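Local coordinates for protein carboxypeptidase Y inhibitor (Saccharomyces cerevisiae, PDB 1WPX) that acts as a specific and potent inhibitor of carboxypeptidase Y and belongs to the phosphatidylethanolamine-binding protein family, at residues 56-61 / 148-153; 92-97 / 110-115; 162-167 / 213-218. One frame throughout, in Å; residues are numbered along the deposited sequence.

Interaction 1: residues 56-61 / 148-153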
loop_
_atom_site.group_PDB
_atom_site.type_symbol
_atom_site.label_atom_id
_atom_site.label_comp_id
_atom_site.label_asym_id
_atom_site.label_seq_id
_atom_site.Cartn_x
_atom_site.Cartn_y
_atom_site.Cartn_z
ATOM N N GLU B 56 -19.185 -6.794 14.783
ATOM C CA GLU B 56 -19.872 -5.737 15.525
ATOM C C GLU B 56 -19.773 -4.357 14.897
ATOM O O GLU B 56 -20.602 -3.490 15.169
ATOM C CB GLU B 56 -19.369 -5.671 16.974
ATOM C CG GLU B 56 -17.871 -5.476 17.115
ATOM C CD GLU B 56 -17.081 -6.766 16.916
ATOM O OE1 GLU B 56 -15.831 -6.689 16.958
ATOM O OE2 GLU B 56 -17.696 -7.848 16.731
ATOM N N LYS B 57 -18.762 -4.140 14.066
ATOM C CA LYS B 57 -18.612 -2.848 13.415
ATOM C C LYS B 57 -19.564 -2.707 12.230
ATOM O O LYS B 57 -19.956 -1.597 11.874
ATOM C CB LYS B 57 -17.163 -2.637 12.974
ATOM C CG LYS B 57 -16.261 -2.146 14.099
ATOM C CD LYS B 57 -14.820 -1.995 13.638
ATOM C CE LYS B 57 -13.938 -1.364 14.712
ATOM N NZ LYS B 57 -14.287 0.069 14.946
ATOM N N ALA B 58 -19.950 -3.834 11.637
ATOM C CA ALA B 58 -20.862 -3.839 10.498
ATOM C C ALA B 58 -22.295 -4.061 10.985
ATOM O O ALA B 58 -23.134 -4.618 10.277
ATOM C CB ALA B 58 -20.465 -4.935 9.525
ATOM N N ARG B 59 -22.563 -3.596 12.199
ATOM C CA ARG B 59 -23.866 -3.749 12.833
ATOM C C ARG B 59 -24.977 -2.879 12.231
ATOM O O ARG B 59 -26.098 -3.345 12.047
ATOM C CB ARG B 59 -23.718 -3.457 14.330
ATOM C CG ARG B 59 -24.843 -3.971 15.193
ATOM C CD ARG B 59 -24.635 -3.566 16.644
ATOM N NE ARG B 59 -24.364 -2.134 16.771
ATOM C CZ ARG B 59 -24.580 -1.421 17.873
ATOM N NH1 ARG B 59 -25.078 -2.003 18.958
ATOM N NH2 ARG B 59 -24.294 -0.123 17.893
ATOM N N SER B 60 -24.673 -1.620 11.927
ATOM C CA SER B 60 -25.670 -0.717 11.351
ATOM C C SER B 60 -25.446 -0.521 9.856
ATOM O O SER B 60 -24.471 -1.021 9.301
ATOM C CB SER B 60 -25.627 0.638 12.059
ATOM O OG SER B 60 -25.850 0.481 13.451
ATOM N N LYS B 61 -26.349 0.202 9.200
ATOM C CA LYS B 61 -26.211 0.427 7.768
ATOM C C LYS B 61 -25.055 1.380 7.468
ATOM O O LYS B 61 -24.901 2.410 8.122
ATOM C CB LYS B 61 -27.514 0.973 7.171
ATOM C CG LYS B 61 -27.498 0.972 5.648
ATOM C CD LYS B 61 -28.872 1.172 5.025
ATOM C CE LYS B 61 -29.350 2.609 5.117
ATOM N NZ LYS B 61 -30.628 2.778 4.363
ATOM N N ILE B 148 -35.652 -4.611 1.221
ATOM C CA ILE B 148 -35.131 -5.511 2.248
ATOM C C ILE B 148 -34.267 -4.727 3.233
ATOM O O ILE B 148 -33.117 -4.410 2.935
ATOM C CB ILE B 148 -34.274 -6.630 1.615
ATOM C CG1 ILE B 148 -35.141 -7.497 0.695
ATOM C CG2 ILE B 148 -33.624 -7.468 2.700
ATOM C CD1 ILE B 148 -36.255 -8.243 1.401
ATOM N N GLU B 149 -34.816 -4.414 4.404
ATOM C CA GLU B 149 -34.073 -3.653 5.405
ATOM C C GLU B 149 -32.691 -4.246 5.685
ATOM O O GLU B 149 -32.470 -5.448 5.532
ATOM C CB GLU B 149 -34.883 -3.534 6.706
ATOM C CG GLU B 149 -35.300 -4.854 7.362
ATOM C CD GLU B 149 -36.256 -5.703 6.511
ATOM O OE1 GLU B 149 -37.144 -5.129 5.834
ATOM O OE2 GLU B 149 -36.130 -6.953 6.537
ATOM N N TYR B 150 -31.757 -3.386 6.082
ATOM C CA TYR B 150 -30.392 -3.810 6.362
ATOM C C TYR B 150 -30.244 -4.746 7.550
ATOM O O TYR B 150 -30.886 -4.575 8.585
ATOM C CB TYR B 150 -29.492 -2.596 6.608
ATOM C CG TYR B 150 -28.052 -2.964 6.909
ATOM C CD1 TYR B 150 -27.164 -3.276 5.881
ATOM C CD2 TYR B 150 -27.582 -3.023 8.220
ATOM C CE1 TYR B 150 -25.837 -3.637 6.148
ATOM C CE2 TYR B 150 -26.263 -3.384 8.501
ATOM C CZ TYR B 150 -25.395 -3.688 7.458
ATOM O OH TYR B 150 -24.085 -4.034 7.715
ATOM N N MET B 151 -29.366 -5.728 7.384
ATOM C CA MET B 151 -29.048 -6.687 8.429
ATOM C C MET B 151 -27.554 -6.991 8.321
ATOM O O MET B 151 -27.097 -7.524 7.310
ATOM C CB MET B 151 -29.848 -7.970 8.255
ATOM C CG MET B 151 -29.724 -8.885 9.451
ATOM S SD MET B 151 -30.662 -10.398 9.285
ATOM C CE MET B 151 -29.332 -11.533 8.831
ATOM N N GLY B 152 -26.799 -6.638 9.360
ATOM C CA GLY B 152 -25.365 -6.863 9.359
ATOM C C GLY B 152 -24.918 -8.313 9.308
ATOM O O GLY B 152 -25.735 -9.226 9.426
ATOM N N PRO B 153 -23.607 -8.557 9.138
ATOM C CA PRO B 153 -23.073 -9.920 9.074
ATOM C C PRO B 153 -23.364 -10.687 10.356
ATOM O O PRO B 153 -23.327 -10.125 11.462
ATOM C CB PRO B 153 -21.575 -9.700 8.870
ATOM C CG PRO B 153 -21.510 -8.373 8.202
ATOM C CD PRO B 153 -22.526 -7.573 8.969
#
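Tyr150 reaches from segment 148-153 to the turn at Ala58-Lys61 and meets it in two ways, through its hydroxyl and through one ring face. The polar evidence is the hydrogen bond from Tyr150 OH to Ala58 O, 2.8 Å long. The donor lies 39° above the carbonyl plane, so it misses the lone-pair directions, and the acceptor stays close to the plane of the ring. CG of Tyr150 is trans to the backbone N, which throws the ring across to the turn. The hydroxyl is further tied to Tyr41 OH, which gives the phenol end a second polar partner. Gly152 CA makes a bent CA-H...O contact with the same Ala58 O, 3.3 Å long with an angle of 126° at the hydrogen.

A CH-pi contact holds the face: Lys61 CA stands 3.8 Å from the centroid of the Tyr150 ring and only 14° off its normal. The first part of the Lys61 chain runs on past Tyr150 CB and CG, while its ammonium leads away to a long, weak ion pair with Glu115.

The apolar component is small. Ala58 CB rests on Pro153 CD at 3.4 Å, and both residues also touch Phe215 of strand 208-217, which joins this patch to the sheet.

These contacts tie the loop before strand 63-69 to the loop after strand 145-148. The side chain of Pro153 lies about 5 Å from a bound sulfate, probably from the crystallisation liquor, which is consistent with the contact bordering the anion-binding pocket of the phosphatidylethanolamine-binding protein fold.

Interaction 2: residues 92-97 / 110-115. With SO4 (sulfate ion), chain G.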
loop_
_atom_site.group_PDB
_atom_site.type_symbol
_atom_site.label_atom_id
_atom_site.label_comp_id
_atom_site.label_asym_id
_atom_site.label_seq_id
_atom_site.Cartn_x
_atom_site.Cartn_y
_atom_site.Cartn_z
ATOM N N LEU B 92 -29.050 -0.396 -4.571
ATOM C CA LEU B 92 -27.897 -0.814 -3.789
ATOM C C LEU B 92 -28.216 -2.143 -3.112
ATOM O O LEU B 92 -29.168 -2.246 -2.336
ATOM C CB LEU B 92 -27.589 0.262 -2.747
ATOM C CG LEU B 92 -26.158 0.445 -2.253
ATOM C CD1 LEU B 92 -25.150 0.243 -3.379
ATOM C CD2 LEU B 92 -26.049 1.847 -1.692
ATOM N N VAL B 93 -27.408 -3.152 -3.413
ATOM C CA VAL B 93 -27.596 -4.489 -2.861
ATOM C C VAL B 93 -26.438 -4.966 -1.982
ATOM O O VAL B 93 -25.298 -4.559 -2.169
ATOM C CB VAL B 93 -27.771 -5.521 -4.008
ATOM C CG1 VAL B 93 -27.739 -6.942 -3.459
ATOM C CG2 VAL B 93 -29.073 -5.267 -4.732
ATOM N N MET B 94 -26.748 -5.822 -1.011
ATOM C CA MET B 94 -25.729 -6.419 -0.156
ATOM C C MET B 94 -26.071 -7.897 -0.018
ATOM O O MET B 94 -27.141 -8.249 0.472
ATOM C CB MET B 94 -25.680 -5.783 1.231
ATOM C CG MET B 94 -24.476 -6.276 2.037
ATOM S SD MET B 94 -24.369 -5.636 3.723
ATOM C CE MET B 94 -24.015 -7.145 4.623
ATOM N N THR B 95 -25.170 -8.763 -0.458
ATOM C CA THR B 95 -25.433 -10.188 -0.370
ATOM C C THR B 95 -24.217 -11.000 0.078
ATOM O O THR B 95 -23.072 -10.570 -0.075
ATOM C CB THR B 95 -25.925 -10.738 -1.726
ATOM O OG1 THR B 95 -26.426 -12.073 -1.553
ATOM C CG2 THR B 95 -24.785 -10.744 -2.741
ATOM N N ASP B 96 -24.494 -12.178 0.636
ATOM C CA ASP B 96 -23.471 -13.103 1.105
ATOM C C ASP B 96 -23.633 -14.406 0.321
ATOM O O ASP B 96 -24.633 -15.102 0.470
ATOM C CB ASP B 96 -23.651 -13.365 2.608
ATOM C CG ASP B 96 -22.700 -14.434 3.140
ATOM O OD1 ASP B 96 -21.889 -14.975 2.359
ATOM O OD2 ASP B 96 -22.764 -14.737 4.350
ATOM N N PRO B 97 -22.658 -14.747 -0.536
ATOM C CA PRO B 97 -22.762 -15.986 -1.314
ATOM C C PRO B 97 -22.145 -17.165 -0.566
ATOM O O PRO B 97 -22.056 -18.278 -1.097
ATOM C CB PRO B 97 -21.989 -15.650 -2.577
ATOM C CG PRO B 97 -20.840 -14.857 -2.018
ATOM C CD PRO B 97 -21.495 -13.952 -0.971
ATOM N N PHE B 110 -27.506 -14.883 0.768
ATOM C CA PHE B 110 -28.390 -14.466 1.842
ATOM C C PHE B 110 -28.548 -12.955 1.640
ATOM O O PHE B 110 -27.563 -12.210 1.609
ATOM C CB PHE B 110 -27.735 -14.787 3.186
ATOM C CG PHE B 110 -28.628 -14.568 4.370
ATOM C CD1 PHE B 110 -28.772 -13.304 4.928
ATOM C CD2 PHE B 110 -29.306 -15.636 4.947
ATOM C CE1 PHE B 110 -29.575 -13.105 6.048
ATOM C CE2 PHE B 110 -30.112 -15.447 6.066
ATOM C CZ PHE B 110 -30.245 -14.179 6.618
ATOM N N CYS B 111 -29.791 -12.514 1.481
ATOM C CA CYS B 111 -30.087 -11.109 1.234
ATOM C C CYS B 111 -29.969 -10.231 2.480
ATOM O O CYS B 111 -30.763 -10.337 3.415
ATOM C CB CYS B 111 -31.485 -10.984 0.622
ATOM S SG CYS B 111 -31.783 -9.425 -0.216
ATOM N N HIS B 112 -28.980 -9.346 2.470
ATOM C CA HIS B 112 -28.740 -8.460 3.596
ATOM C C HIS B 112 -29.319 -7.060 3.430
ATOM O O HIS B 112 -29.679 -6.404 4.413
ATOM C CB HIS B 112 -27.233 -8.362 3.853
ATOM C CG HIS B 112 -26.677 -9.520 4.619
ATOM N ND1 HIS B 112 -26.762 -9.612 5.991
ATOM C CD2 HIS B 112 -26.057 -10.649 4.205
ATOM C CE1 HIS B 112 -26.218 -10.748 6.390
ATOM N NE2 HIS B 112 -25.782 -11.396 5.325
ATOM N N LEU B 113 -29.422 -6.602 2.190
ATOM C CA LEU B 113 -29.925 -5.261 1.951
ATOM C C LEU B 113 -30.279 -5.046 0.492
ATOM O O LEU B 113 -29.647 -5.614 -0.403
ATOM C CB LEU B 113 -28.865 -4.250 2.406
ATOM C CG LEU B 113 -29.005 -2.732 2.256
ATOM C CD1 LEU B 113 -28.685 -2.334 0.838
ATOM C CD2 LEU B 113 -30.395 -2.284 2.670
ATOM N N VAL B 114 -31.312 -4.236 0.270
ATOM C CA VAL B 114 -31.785 -3.897 -1.067
ATOM C C VAL B 114 -32.526 -2.569 -1.022
ATOM O O VAL B 114 -33.676 -2.514 -0.611
ATOM C CB VAL B 114 -32.753 -4.955 -1.635
ATOM C CG1 VAL B 114 -33.339 -4.458 -2.948
ATOM C CG2 VAL B 114 -32.028 -6.255 -1.871
ATOM N N GLU B 115 -31.849 -1.505 -1.438
ATOM C CA GLU B 115 -32.427 -0.165 -1.467
ATOM C C GLU B 115 -32.625 0.249 -2.918
ATOM O O GLU B 115 -31.711 0.110 -3.736
ATOM C CB GLU B 115 -31.485 0.824 -0.803
ATOM C CG GLU B 115 -31.968 1.366 0.505
ATOM C CD GLU B 115 -31.127 2.532 0.948
ATOM O OE1 GLU B 115 -29.920 2.324 1.198
ATOM O OE2 GLU B 115 -31.670 3.655 1.033
HETATM S S SO4 G . -25.018 -14.254 6.989
HETATM O O1 SO4 G . -26.434 -14.448 7.350
HETATM O O2 SO4 G . -24.478 -13.108 7.745
HETATM O O3 SO4 G . -24.257 -15.474 7.320
HETATM O O4 SO4 G . -24.914 -13.995 5.543
#
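Met94 O takes two backbone N-H groups, from His112 N at 2.9 Å and Leu113 N at 3.3 Å, which defines a classic beta bulge in the antiparallel pair 92-96 and 110-115. The register slips by one residue there: Met94 pairs with Leu113, but Thr95 with Cys111. Both sides of the bulge are regular, with Leu92 and Glu115 doubly hydrogen-bonded at one end and Asp96 and Phe110 at the other.

The extra residue is His112. Met94 CE lies 3.5 Å from His112 CB, approaching the imidazole obliquely, while Met94 CB packs on Leu113 CB.

A sulfate, probably from the crystallisation liquor, occupies the end of the pair, consistent with the family's anion-binding pocket. His112 NE2 donates to sulfate O4 over 2.7 Å with a nearly straight N-H...O angle of 165°. Sulfate O1 stands 3.5 Å above the Phe110 ring plane, over its centre. Asp96 OD2 lies 2.6 Å from sulfate O4 and is hydrogen-bonded to His162 ND1.

Farther out, Asp98 N donates to Asp96 OD1, which helps fix the rotation of the carboxylate. Phe110 CD1 lies over one face of the imidazole, toward its rim, and the other ring nitrogen, His112 ND1, is hydrogen-bonded to Met151 O.

Interaction 3: residues 162-167 / 213-218. With SO4 (sulfate ion), chain G.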
loop_
_atom_site.group_PDB
_atom_site.type_symbol
_atom_site.label_atom_id
_atom_site.label_comp_id
_atom_site.label_asym_id
_atom_site.label_seq_id
_atom_site.Cartn_x
_atom_site.Cartn_y
_atom_site.Cartn_z
ATOM N N HIS B 162 -16.868 -15.062 5.483
ATOM C CA HIS B 162 -17.878 -14.946 4.436
ATOM C C HIS B 162 -17.621 -13.686 3.629
ATOM O O HIS B 162 -17.089 -12.699 4.145
ATOM C CB HIS B 162 -19.286 -14.831 5.022
ATOM C CG HIS B 162 -19.772 -16.063 5.715
ATOM N ND1 HIS B 162 -21.074 -16.200 6.148
ATOM C CD2 HIS B 162 -19.140 -17.211 6.053
ATOM C CE1 HIS B 162 -21.223 -17.379 6.721
ATOM N NE2 HIS B 162 -20.064 -18.013 6.677
ATOM N N ARG B 163 -18.016 -13.720 2.364
ATOM C CA ARG B 163 -17.878 -12.560 1.500
ATOM C C ARG B 163 -19.160 -11.736 1.603
ATOM O O ARG B 163 -20.263 -12.257 1.418
ATOM C CB ARG B 163 -17.662 -12.987 0.048
ATOM C CG ARG B 163 -16.264 -13.482 -0.252
ATOM C CD ARG B 163 -16.202 -14.148 -1.610
ATOM N NE ARG B 163 -17.092 -15.299 -1.672
ATOM C CZ ARG B 163 -17.290 -16.032 -2.762
ATOM N NH1 ARG B 163 -16.653 -15.732 -3.891
ATOM N NH2 ARG B 163 -18.134 -17.058 -2.728
ATOM N N TYR B 164 -19.012 -10.456 1.926
ATOM C CA TYR B 164 -20.148 -9.551 2.024
ATOM C C TYR B 164 -19.990 -8.574 0.869
ATOM O O TYR B 164 -19.180 -7.644 0.928
ATOM C CB TYR B 164 -20.125 -8.858 3.382
ATOM C CG TYR B 164 -20.427 -9.843 4.479
ATOM C CD1 TYR B 164 -21.731 -10.310 4.670
ATOM C CD2 TYR B 164 -19.403 -10.399 5.251
ATOM C CE1 TYR B 164 -22.014 -11.308 5.595
ATOM C CE2 TYR B 164 -19.673 -11.405 6.183
ATOM C CZ TYR B 164 -20.983 -11.856 6.346
ATOM O OH TYR B 164 -21.268 -12.870 7.227
ATOM N N VAL B 165 -20.774 -8.806 -0.185
ATOM C CA VAL B 165 -20.697 -8.014 -1.408
ATOM C C VAL B 165 -21.731 -6.913 -1.658
ATOM O O VAL B 165 -22.934 -7.159 -1.685
ATOM C CB VAL B 165 -20.703 -8.960 -2.635
ATOM C CG1 VAL B 165 -20.324 -8.201 -3.893
ATOM C CG2 VAL B 165 -19.742 -10.115 -2.396
ATOM N N PHE B 166 -21.238 -5.691 -1.856
ATOM C CA PHE B 166 -22.097 -4.555 -2.167
ATOM C C PHE B 166 -22.104 -4.382 -3.683
ATOM O O PHE B 166 -21.049 -4.438 -4.323
ATOM C CB PHE B 166 -21.575 -3.271 -1.522
ATOM C CG PHE B 166 -21.742 -3.228 -0.036
ATOM C CD1 PHE B 166 -20.663 -3.481 0.808
ATOM C CD2 PHE B 166 -22.981 -2.928 0.526
ATOM C CE1 PHE B 166 -20.815 -3.430 2.191
ATOM C CE2 PHE B 166 -23.142 -2.876 1.906
ATOM C CZ PHE B 166 -22.055 -3.127 2.743
ATOM N N LEU B 167 -23.291 -4.185 -4.256
ATOM C CA LEU B 167 -23.426 -3.995 -5.699
ATOM C C LEU B 167 -24.348 -2.824 -6.026
ATOM O O LEU B 167 -25.444 -2.707 -5.466
ATOM C CB LEU B 167 -23.967 -5.262 -6.371
ATOM C CG LEU B 167 -23.187 -6.562 -6.169
ATOM C CD1 LEU B 167 -23.764 -7.303 -4.983
ATOM C CD2 LEU B 167 -23.288 -7.429 -7.402
ATOM N N ASN B 213 -18.059 -3.399 -4.279
ATOM C CA ASN B 213 -17.004 -3.394 -3.274
ATOM C C ASN B 213 -17.365 -4.541 -2.333
ATOM O O ASN B 213 -18.485 -5.042 -2.377
ATOM C CB ASN B 213 -16.994 -2.079 -2.499
ATOM C CG ASN B 213 -15.659 -1.809 -1.812
ATOM O OD1 ASN B 213 -14.849 -2.710 -1.625
ATOM N ND2 ASN B 213 -15.436 -0.563 -1.426
ATOM N N PHE B 214 -16.440 -4.970 -1.484
ATOM C CA PHE B 214 -16.756 -6.063 -0.577
ATOM C C PHE B 214 -15.753 -6.193 0.563
ATOM O O PHE B 214 -14.664 -5.621 0.525
ATOM C CB PHE B 214 -16.822 -7.383 -1.351
ATOM C CG PHE B 214 -15.478 -7.922 -1.731
ATOM C CD1 PHE B 214 -14.986 -9.076 -1.134
ATOM C CD2 PHE B 214 -14.680 -7.252 -2.648
ATOM C CE1 PHE B 214 -13.718 -9.553 -1.443
ATOM C CE2 PHE B 214 -13.412 -7.718 -2.965
ATOM C CZ PHE B 214 -12.929 -8.872 -2.359
ATOM N N PHE B 215 -16.135 -6.953 1.580
ATOM C CA PHE B 215 -15.272 -7.165 2.726
ATOM C C PHE B 215 -15.518 -8.562 3.283
ATOM O O PHE B 215 -16.439 -9.262 2.843
ATOM C CB PHE B 215 -15.530 -6.092 3.797
ATOM C CG PHE B 215 -16.839 -6.243 4.538
ATOM C CD1 PHE B 215 -16.902 -6.959 5.731
ATOM C CD2 PHE B 215 -17.997 -5.620 4.074
ATOM C CE1 PHE B 215 -18.099 -7.045 6.458
ATOM C CE2 PHE B 215 -19.203 -5.699 4.793
ATOM C CZ PHE B 215 -19.252 -6.411 5.987
ATOM N N TYR B 216 -14.671 -8.972 4.221
ATOM C CA TYR B 216 -14.799 -10.278 4.851
ATOM C C TYR B 216 -15.109 -10.094 6.326
ATOM O O TYR B 216 -14.695 -9.116 6.952
ATOM C CB TYR B 216 -13.506 -11.096 4.728
ATOM C CG TYR B 216 -13.214 -11.698 3.367
ATOM C CD1 TYR B 216 -12.437 -11.016 2.432
ATOM C CD2 TYR B 216 -13.672 -12.974 3.037
ATOM C CE1 TYR B 216 -12.115 -11.592 1.201
ATOM C CE2 TYR B 216 -13.360 -13.562 1.809
ATOM C CZ TYR B 216 -12.580 -12.867 0.895
ATOM O OH TYR B 216 -12.267 -13.436 -0.322
ATOM N N ALA B 217 -15.848 -11.048 6.872
ATOM C CA ALA B 217 -16.202 -11.043 8.279
ATOM C C ALA B 217 -16.229 -12.506 8.696
ATOM O O ALA B 217 -16.544 -13.389 7.889
ATOM C CB ALA B 217 -17.558 -10.403 8.487
ATOM N N GLU B 218 -15.892 -12.760 9.952
ATOM C CA GLU B 218 -15.854 -14.123 10.455
ATOM C C GLU B 218 -16.195 -14.179 11.937
ATOM O O GLU B 218 -15.975 -13.221 12.675
ATOM C CB GLU B 218 -14.454 -14.702 10.233
ATOM C CG GLU B 218 -14.374 -16.205 10.252
ATOM C CD GLU B 218 -12.947 -16.702 10.179
ATOM O OE1 GLU B 218 -12.747 -17.915 9.956
ATOM O OE2 GLU B 218 -12.023 -15.879 10.353
HETATM S S SO4 G . -25.018 -14.254 6.989
HETATM O O1 SO4 G . -26.434 -14.448 7.350
HETATM O O2 SO4 G . -24.478 -13.108 7.745
HETATM O O3 SO4 G . -24.257 -15.474 7.320
HETATM O O4 SO4 G . -24.914 -13.995 5.543
#
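Tyr164 and Phe215 face each other as a hydrogen-bonded antiparallel pair, and the side chain of Tyr164 can be followed outward atom by atom. CB sits over the face of the Phe215 ring, 3.8 Å from the centroid. There chi1 of -69° sets CG opposite the carbonyl carbon and carries the ring along the sheet toward Ala217. CG still meets Phe215 CZ. Farther along one flank, CD2 and CE2 pass Ala217 CB, with CE2 at 3.3 Å. The two aromatic planes are only 27° apart, yet the centroids are 5.2 Å from each other: the rings are slid so far that they barely overlap, so the contact that places Tyr164 on this ring is the CH-pi contact of its CB. On the other flank CE1 nears the sulfate, and at the tip Tyr164 OH donates to sulfate O2 in a 3.3 Å hydrogen bond. Ala154 N also binds this anion.

His162, beside the same pocket, presents the edge of its ring to sulfate O3 and is hydrogen-bonded through ND1 to Asp96. Phe166 CE1 lies 3.8 Å from Phe215 CE2, at the edge of that ring, extending the aromatic row.

The opposite face carries Arg163 and Tyr216, side by side, with Arg163 CG 3.6 Å from Tyr216 CE2 and the guanidinium and ring planes 15° apart. Salt bridges to Asp98 and Asp24 hold the guanidinium, and Tyr216 OH bonds to His19.

Within the sheet, strand 162-170 lies between strands 90-96 and 208-217. Tyr164 and Phe166 touch Met94 of strand 90-96, Phe166 reaches Leu37 and Val39 of strand 35-40, and Arg163 and Val165 touch Ile21 of helix 21-24.

The three contacts lie about 10 to 12 Å apart, centre to centre, and all belong to the phosphatidylethanolamine-binding protein fold. Along the chain, interaction 2 is nested inside the loop closed by interaction 1, and interaction 3 follows both in series. Interactions 2 and 3 share the antiparallel sheet, strands 90-96 and 162-170 being neighbours, and Val93 N bonds to Leu167 O between them. The loops of interaction 1 pack against this sheet: Pro153 CB on Tyr164 CZ, and Met151 CE on Phe110 CE1. Segments distant in sequence thus converge on one sulfate, which interactions 2 and 3 both touch and interaction 1 borders, consistent with the family's anion-binding pocket.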